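Local coordinates for GTP-binding protein REM 1 (Homo sapiens, PDB 2NZJ) that binds GDP with magnesium and, as a Ras-family small G protein, probably switches between GDP- and GTP-bound states in signalling, at residues Tyr5-Leu10 / Thr52-Val57; Leu45-Glu50 / Gly162-Leu167. One frame throughout, in Å; residues are numbered along the deposited sequence.

Contact 1. Residues Tyr5-Leu10 / Thr52-Val57; sequences YRVVLL and TTLVVV
Strands Tyr5-Leu10 and Thr52-Val57 run parallel, 25° apart in direction, and are laced by a ladder of five backbone hydrogen bonds. Tyr5 and Val7 each give N-H and take through O: Tyr5 N reaches Thr53 O (3.0 Å), Val55 N reaches Tyr5 O, Val7 N reaches Val55 O (2.8 Å) and Val57 N reaches Val7 O, before Leu9 N closes the series on Val57 O. Arg6 and Val8 turn their backbone polar groups the other way, to strand 80-86 and Ser79 just before it.

On the face carrying Tyr5, Val7, Leu54 and Val56, the leucine is the hub. Leu54 CD2 lies at the edge of the Tyr5 ring, 3.8 Å from Tyr5 CB and equally 3.8 Å from Val7 CG2. Thr52 CG2 meets the same ring obliquely through CD1 (3.8 Å), while its OG1 bonds to Arg168. Farther along, Leu9 CD1 rests on Val56 CG1 (3.8 Å). Helix 156-171 covers this face through Leu167, Val163, Val164 and Phe160, with Phe24 of helix 17-25 beside it.

On the other face the Arg6 side chain is fully extended, CG anti to the backbone N (chi1 -180°), which carries the guanidinium over Val57. Val57 CG2 sits under the centre of that plane, 3.5 Å from Arg6 CZ. Val8, paired with Val57 on the same face, meets it more loosely, CG1 to CB.

These are neighbouring strands of the central sheet, order 2-3-1-4-5-6, of the Ras-like G domain; strand 4-10 leads into the P-loop.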
ATOM      1  N   TYR A   5      -0.273  -6.425  12.531  1.00 21.70           N
ATOM      2  CA  TYR A   5       0.677  -5.517  11.911  1.00 21.58           C
ATOM      3  C   TYR A   5       0.012  -4.207  11.453  1.00 21.43           C
ATOM      4  O   TYR A   5      -1.124  -4.198  11.002  1.00 20.88           O
ATOM      5  CB  TYR A   5       1.302  -6.189  10.699  1.00 21.85           C
ATOM      6  CG  TYR A   5       1.993  -7.498  10.964  1.00 21.51           C
ATOM      7  CD1 TYR A   5       1.531  -8.677  10.381  1.00 22.07           C
ATOM      8  CD2 TYR A   5       3.145  -7.557  11.752  1.00 22.11           C
ATOM      9  CE1 TYR A   5       2.189  -9.896  10.591  1.00 23.03           C
ATOM     10  CE2 TYR A   5       3.810  -8.761  11.985  1.00 22.06           C
ATOM     11  CZ  TYR A   5       3.331  -9.931  11.392  1.00 23.29           C
ATOM     12  OH  TYR A   5       3.980 -11.138  11.601  1.00 22.95           O
ATOM     13  N   ARG A   6       0.759  -3.113  11.555  1.00 21.41           N
ATOM     14  CA  ARG A   6       0.308  -1.791  11.124  1.00 21.47           C
ATOM     15  C   ARG A   6       0.852  -1.552   9.717  1.00 21.22           C
ATOM     16  O   ARG A   6       2.069  -1.584   9.490  1.00 21.15           O
ATOM     17  CB  ARG A   6       0.806  -0.714  12.109  1.00 21.70           C
ATOM     18  CG  ARG A   6       0.418   0.715  11.799  1.00 21.66           C
ATOM     19  CD  ARG A   6       1.010   1.674  12.846  1.00 22.88           C
ATOM     20  NE  ARG A   6       0.735   3.091  12.535  1.00 24.60           N
ATOM     21  CZ  ARG A   6      -0.335   3.796  12.934  1.00 26.08           C
ATOM     22  NH1 ARG A   6      -1.296   3.248  13.662  1.00 25.98           N
ATOM     23  NH2 ARG A   6      -0.477   5.076  12.571  1.00 25.93           N
ATOM     24  N   VAL A   7      -0.059  -1.362   8.773  1.00 21.24           N
ATOM     25  CA  VAL A   7       0.276  -1.147   7.377  1.00 21.28           C
ATOM     26  C   VAL A   7      -0.109   0.269   7.007  1.00 21.34           C
ATOM     27  O   VAL A   7      -1.272   0.658   7.131  1.00 21.55           O
ATOM     28  CB  VAL A   7      -0.514  -2.088   6.433  1.00 21.70           C
ATOM     29  CG1 VAL A   7      -0.175  -1.775   4.954  1.00 19.97           C
ATOM     30  CG2 VAL A   7      -0.229  -3.549   6.767  1.00 20.86           C
ATOM     31  N   VAL A   8       0.853   1.040   6.525  1.00 21.16           N
ATOM     32  CA  VAL A   8       0.604   2.444   6.262  1.00 21.10           C
ATOM     33  C   VAL A   8       0.499   2.700   4.745  1.00 21.30           C
ATOM     34  O   VAL A   8       1.401   2.303   4.004  1.00 21.01           O
ATOM     35  CB  VAL A   8       1.681   3.318   6.948  1.00 20.94           C
ATOM     36  CG1 VAL A   8       1.255   4.738   6.994  1.00 20.40           C
ATOM     37  CG2 VAL A   8       1.930   2.835   8.372  1.00 20.95           C
ATOM     38  N   LEU A   9      -0.614   3.331   4.305  1.00 21.53           N
ATOM     39  CA  LEU A   9      -0.834   3.711   2.871  1.00 21.67           C
ATOM     40  C   LEU A   9      -0.310   5.117   2.563  1.00 21.60           C
ATOM     41  O   LEU A   9      -0.781   6.091   3.128  1.00 22.14           O
ATOM     42  CB  LEU A   9      -2.320   3.676   2.471  1.00 21.53           C
ATOM     43  CG  LEU A   9      -3.017   2.329   2.275  1.00 22.34           C
ATOM     44  CD1 LEU A   9      -4.518   2.520   2.108  1.00 22.67           C
ATOM     45  CD2 LEU A   9      -2.440   1.585   1.086  1.00 22.95           C
ATOM     46  N   LEU A  10       0.639   5.218   1.641  1.00 21.77           N
ATOM     47  CA  LEU A  10       1.191   6.494   1.218  1.00 21.69           C
ATOM     48  C   LEU A  10       0.927   6.741  -0.277  1.00 22.01           C
ATOM     49  O   LEU A  10       0.742   5.803  -1.049  1.00 22.19           O
ATOM     50  CB  LEU A  10       2.703   6.526   1.437  1.00 21.52           C
ATOM     51  CG  LEU A  10       3.253   6.328   2.840  1.00 21.53           C
ATOM     52  CD1 LEU A  10       4.756   6.092   2.760  1.00 20.88           C
ATOM     53  CD2 LEU A  10       2.910   7.503   3.757  1.00 20.10           C
ATOM     54  N   THR A  52      -4.070 -13.615  10.221  1.00 12.45           N
ATOM     55  CA  THR A  52      -3.241 -12.470  10.575  1.00 11.95           C
ATOM     56  C   THR A  52      -4.072 -11.211  10.447  1.00 11.50           C
ATOM     57  O   THR A  52      -4.793 -11.059   9.471  1.00 11.77           O
ATOM     58  CB  THR A  52      -2.051 -12.358   9.645  1.00 12.24           C
ATOM     59  OG1 THR A  52      -1.131 -13.432   9.920  1.00 12.35           O
ATOM     60  CG2 THR A  52      -1.379 -10.989   9.816  1.00 11.65           C
ATOM     61  N   THR A  53      -3.981 -10.328  11.433  1.00 10.99           N
ATOM     62  CA  THR A  53      -4.707  -9.075  11.421  1.00 10.83           C
ATOM     63  C   THR A  53      -3.808  -7.969  10.896  1.00 11.00           C
ATOM     64  O   THR A  53      -2.639  -7.832  11.309  1.00 11.20           O
ATOM     65  CB  THR A  53      -5.183  -8.680  12.824  1.00 10.86           C
ATOM     66  OG1 THR A  53      -5.853  -9.788  13.423  1.00 12.29           O
ATOM     67  CG2 THR A  53      -6.124  -7.487  12.791  1.00  9.32           C
ATOM     68  N   LEU A  54      -4.347  -7.192   9.965  1.00 10.64           N
ATOM     69  CA  LEU A  54      -3.696  -5.978   9.541  1.00 10.42           C
ATOM     70  C   LEU A  54      -4.564  -4.820   9.972  1.00 10.52           C
ATOM     71  O   LEU A  54      -5.792  -4.879   9.876  1.00 10.40           O
ATOM     72  CB  LEU A  54      -3.496  -5.956   8.042  1.00 10.06           C
ATOM     73  CG  LEU A  54      -2.667  -7.076   7.423  1.00  9.94           C
ATOM     74  CD1 LEU A  54      -2.703  -6.949   5.905  1.00  9.27           C
ATOM     75  CD2 LEU A  54      -1.220  -7.064   7.934  1.00  7.37           C
ATOM     76  N   VAL A  55      -3.915  -3.777  10.468  1.00 10.57           N
ATOM     77  CA  VAL A  55      -4.548  -2.494  10.668  1.00 10.61           C
ATOM     78  C   VAL A  55      -3.976  -1.580   9.580  1.00 11.12           C
ATOM     79  O   VAL A  55      -2.771  -1.283   9.576  1.00 10.98           O
ATOM     80  CB  VAL A  55      -4.273  -1.950  12.083  1.00 10.89           C
ATOM     81  CG1 VAL A  55      -4.879  -0.557  12.255  1.00  9.15           C
ATOM     82  CG2 VAL A  55      -4.819  -2.938  13.152  1.00 10.18           C
ATOM     83  N   VAL A  56      -4.841  -1.162   8.652  1.00 11.06           N
ATOM     84  CA  VAL A  56      -4.428  -0.371   7.497  1.00 10.96           C
ATOM     85  C   VAL A  56      -4.735   1.093   7.802  1.00 11.32           C
ATOM     86  O   VAL A  56      -5.890   1.449   8.067  1.00 11.73           O
ATOM     87  CB  VAL A  56      -5.133  -0.857   6.196  1.00 11.23           C
ATOM     88  CG1 VAL A  56      -4.900   0.102   5.043  1.00 10.36           C
ATOM     89  CG2 VAL A  56      -4.629  -2.261   5.800  1.00 10.44           C
ATOM     90  N   VAL A  57      -3.688   1.918   7.789  1.00 11.61           N
ATOM     91  CA  VAL A  57      -3.777   3.354   8.108  1.00 11.79           C
ATOM     92  C   VAL A  57      -3.819   4.183   6.804  1.00 12.14           C
ATOM     93  O   VAL A  57      -2.996   3.979   5.889  1.00 12.16           O
ATOM     94  CB  VAL A  57      -2.578   3.815   8.986  1.00 11.72           C
ATOM     95  CG1 VAL A  57      -2.664   5.289   9.285  1.00 10.95           C
ATOM     96  CG2 VAL A  57      -2.538   3.044  10.309  1.00 11.99           C
TER

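Contact 2. Residues Leu45-Glu50 / Gly162-Leu167; sequences LTVDGE and GVVRQL
Asp48, in the turn that ends strand 45-47, and Arg165 on helix 162-167 form a two-pronged salt bridge. The arginine uses its side rather than its end: NE reaches Asp48 OD2 (2.9 Å) and NH2 reaches Asp48 OD1 (3.1 Å), one nitrogen to each oxygen. The fit is not coplanar, since carboxylate and guanidinium planes stand 56° apart. The NH2 bond is the straighter of the two, at 167°; OD1 lies in the guanidinium plane, yet NH2 comes to it from above the carboxylate. NE approaches OD2 on its syn side with a more bent N-H. Arg165 CG stands beside its backbone N, and from there the chain runs extended to NE, carrying the head group across to the turn. Asp48 also touches Arg168, so a second positive charge lies nearby and would probably help hold the carboxylate ionised.

A type I' beta turn from Val47 to Glu50 closes the hairpin of the antiparallel strands 40-47 and 50-57 of the Ras-like G domain, and helix 156-171, the last of the chain, packs against it. Arg168, on the same helix, hydrogen-bonds to the carbonyl oxygens of Val47 and Glu50.

Val47 lies on the inner side of the bridge. With CG1 anti to the backbone N (chi1 -171°), that methyl is laid over one face of the Arg165 guanidinium, offset toward its rim, 3.5 Å from NH2. The other branch is turned toward the side of the helix that faces the sheet, where Val47 CG2 meets Val164 CG2 at 4.2 Å. The same Val164 methyl receives Leu45 CD1, also at 4.2 Å, and Phe160 lies beside Leu45.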
ATOM      1  N   LEU A  45      -7.119 -11.567   8.134  1.00 11.42           N
ATOM      2  CA  LEU A  45      -7.104 -12.297   6.876  1.00 11.41           C
ATOM      3  C   LEU A  45      -6.545 -13.694   7.053  1.00 11.35           C
ATOM      4  O   LEU A  45      -5.579 -13.890   7.790  1.00 11.41           O
ATOM      5  CB  LEU A  45      -6.221 -11.584   5.858  1.00 11.28           C
ATOM      6  CG  LEU A  45      -6.713 -10.251   5.373  1.00 10.89           C
ATOM      7  CD1 LEU A  45      -5.619  -9.621   4.524  1.00 11.14           C
ATOM      8  CD2 LEU A  45      -8.016 -10.416   4.616  1.00  9.99           C
ATOM      9  N   THR A  46      -7.143 -14.646   6.350  1.00 11.25           N
ATOM     10  CA  THR A  46      -6.657 -16.012   6.322  1.00 11.63           C
ATOM     11  C   THR A  46      -5.797 -16.210   5.074  1.00 11.76           C
ATOM     12  O   THR A  46      -6.274 -16.099   3.953  1.00 11.94           O
ATOM     13  CB  THR A  46      -7.838 -17.017   6.343  1.00 11.84           C
ATOM     14  OG1 THR A  46      -8.517 -16.919   7.607  1.00 12.75           O
ATOM     15  CG2 THR A  46      -7.365 -18.460   6.156  1.00 11.66           C
ATOM     16  N   VAL A  47      -4.518 -16.487   5.277  1.00 12.07           N
ATOM     17  CA  VAL A  47      -3.568 -16.634   4.179  1.00 12.17           C
ATOM     18  C   VAL A  47      -2.729 -17.864   4.472  1.00 12.70           C
ATOM     19  O   VAL A  47      -2.298 -18.065   5.605  1.00 12.56           O
ATOM     20  CB  VAL A  47      -2.678 -15.418   4.064  1.00 12.00           C
ATOM     21  CG1 VAL A  47      -1.854 -15.486   2.790  1.00 12.58           C
ATOM     22  CG2 VAL A  47      -3.519 -14.182   4.059  1.00 11.55           C
ATOM     23  N   ASP A  48      -2.529 -18.702   3.455  1.00 13.51           N
ATOM     24  CA  ASP A  48      -1.813 -19.983   3.606  1.00 13.92           C
ATOM     25  C   ASP A  48      -2.250 -20.712   4.889  1.00 14.08           C
ATOM     26  O   ASP A  48      -1.421 -21.186   5.679  1.00 13.99           O
ATOM     27  CB  ASP A  48      -0.296 -19.754   3.585  1.00 14.27           C
ATOM     28  CG  ASP A  48       0.169 -18.992   2.334  1.00 15.40           C
ATOM     29  OD1 ASP A  48      -0.208 -19.381   1.212  1.00 17.55           O
ATOM     30  OD2 ASP A  48       0.917 -18.011   2.472  1.00 16.35           O
ATOM     31  N   GLY A  49      -3.565 -20.763   5.101  1.00 14.22           N
ATOM     32  CA  GLY A  49      -4.162 -21.498   6.224  1.00 14.18           C
ATOM     33  C   GLY A  49      -3.995 -20.900   7.610  1.00 14.37           C
ATOM     34  O   GLY A  49      -4.312 -21.558   8.593  1.00 14.26           O
ATOM     35  N   GLU A  50      -3.533 -19.646   7.681  1.00 14.62           N
ATOM     36  CA  GLU A  50      -3.123 -18.988   8.936  1.00 14.82           C
ATOM     37  C   GLU A  50      -3.710 -17.578   9.014  1.00 14.19           C
ATOM     38  O   GLU A  50      -3.664 -16.822   8.050  1.00 14.31           O
ATOM     39  CB  GLU A  50      -1.582 -18.935   8.990  1.00 14.87           C
ATOM     40  CG  GLU A  50      -0.936 -18.110  10.121  1.00 16.13           C
ATOM     41  CD  GLU A  50       0.610 -17.976   9.992  1.00 16.89           C
ATOM     42  OE1 GLU A  50       1.251 -18.748   9.231  1.00 18.24           O
ATOM     43  OE2 GLU A  50       1.191 -17.092  10.671  1.00 19.07           O
ATOM     44  N   GLY A 162      -0.450 -10.433  -0.079  1.00 28.82           N
ATOM     45  CA  GLY A 162       0.981 -10.327  -0.341  1.00 28.45           C
ATOM     46  C   GLY A 162       1.720  -9.608   0.772  1.00 28.47           C
ATOM     47  O   GLY A 162       2.796 -10.040   1.186  1.00 28.93           O
ATOM     48  N   VAL A 163       1.137  -8.529   1.275  1.00 28.10           N
ATOM     49  CA  VAL A 163       1.700  -7.833   2.426  1.00 28.08           C
ATOM     50  C   VAL A 163       1.859  -8.791   3.618  1.00 28.04           C
ATOM     51  O   VAL A 163       2.930  -8.839   4.247  1.00 27.94           O
ATOM     52  CB  VAL A 163       0.815  -6.638   2.862  1.00 28.20           C
ATOM     53  CG1 VAL A 163       1.295  -6.066   4.152  1.00 27.41           C
ATOM     54  CG2 VAL A 163       0.785  -5.577   1.786  1.00 28.24           C
ATOM     55  N   VAL A 164       0.807  -9.555   3.930  1.00 27.87           N
ATOM     56  CA  VAL A 164       0.893 -10.549   5.021  1.00 27.48           C
ATOM     57  C   VAL A 164       2.082 -11.475   4.796  1.00 27.71           C
ATOM     58  O   VAL A 164       2.906 -11.666   5.695  1.00 27.68           O
ATOM     59  CB  VAL A 164      -0.352 -11.449   5.131  1.00 27.44           C
ATOM     60  CG1 VAL A 164      -0.127 -12.519   6.168  1.00 26.91           C
ATOM     61  CG2 VAL A 164      -1.621 -10.644   5.434  1.00 27.06           C
ATOM     62  N   ARG A 165       2.186 -12.042   3.595  1.00 27.98           N
ATOM     63  CA  ARG A 165       3.277 -12.996   3.304  1.00 28.52           C
ATOM     64  C   ARG A 165       4.653 -12.378   3.497  1.00 28.56           C
ATOM     65  O   ARG A 165       5.521 -13.004   4.073  1.00 28.91           O
ATOM     66  CB  ARG A 165       3.191 -13.569   1.876  1.00 28.65           C
ATOM     67  CG  ARG A 165       2.087 -14.589   1.705  1.00 28.20           C
ATOM     68  CD  ARG A 165       2.150 -15.239   0.383  1.00 27.72           C
ATOM     69  NE  ARG A 165       1.040 -16.176   0.255  1.00 29.11           N
ATOM     70  CZ  ARG A 165      -0.130 -15.917  -0.343  1.00 29.09           C
ATOM     71  NH1 ARG A 165      -0.369 -14.745  -0.933  1.00 26.59           N
ATOM     72  NH2 ARG A 165      -1.066 -16.866  -0.366  1.00 28.75           N
ATOM     73  N   GLN A 166       4.844 -11.156   3.013  1.00 28.63           N
ATOM     74  CA  GLN A 166       6.116 -10.469   3.168  1.00 28.76           C
ATOM     75  C   GLN A 166       6.453 -10.202   4.636  1.00 29.06           C
ATOM     76  O   GLN A 166       7.611 -10.312   5.059  1.00 29.29           O
ATOM     77  CB  GLN A 166       6.079  -9.151   2.420  1.00 28.78           C
ATOM     78  CG  GLN A 166       5.930  -9.295   0.933  1.00 29.14           C
ATOM     79  CD  GLN A 166       7.052 -10.088   0.333  1.00 29.41           C
ATOM     80  OE1 GLN A 166       8.214  -9.873   0.682  1.00 31.05           O
ATOM     81  NE2 GLN A 166       6.721 -11.034  -0.547  1.00 26.51           N
ATOM     82  N   LEU A 167       5.436  -9.837   5.415  1.00 29.39           N
ATOM     83  CA  LEU A 167       5.618  -9.629   6.850  1.00 29.46           C
ATOM     84  C   LEU A 167       6.039 -10.925   7.562  1.00 29.70           C
ATOM     85  O   LEU A 167       6.833 -10.892   8.490  1.00 30.00           O
ATOM     86  CB  LEU A 167       4.334  -9.067   7.483  1.00 29.34           C
ATOM     87  CG  LEU A 167       4.015  -7.598   7.182  1.00 28.95           C
ATOM     88  CD1 LEU A 167       2.632  -7.205   7.690  1.00 25.36           C
ATOM     89  CD2 LEU A 167       5.090  -6.667   7.751  1.00 26.77           C
TER

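How the contacts relate
Contact 2 packs on the face of the sheet that carries Tyr5, Val7, Leu54 and Val56 of contact 1, and the two are joined through strand 50-57, the neighbour of strand 40-47. Their centres are 13 Å apart, yet they touch directly: Thr52 O lies 2.7 Å from Leu45 N, a probable hydrogen bond between the hairpin strands. Helix 162-167 of contact 2 reaches over contact 1, with Leu167 CD1 3.3 Å from Tyr5 CD1 and Val164 CG2 3.9 Å from Leu54 CD1. The nucleotide lies toward the far end of contact 1, where the side chain of Leu9 is about 7 Å from GDP and about 8 Å from magnesium; the hairpin and helix meet nearer the Tyr5 end of that strand pair.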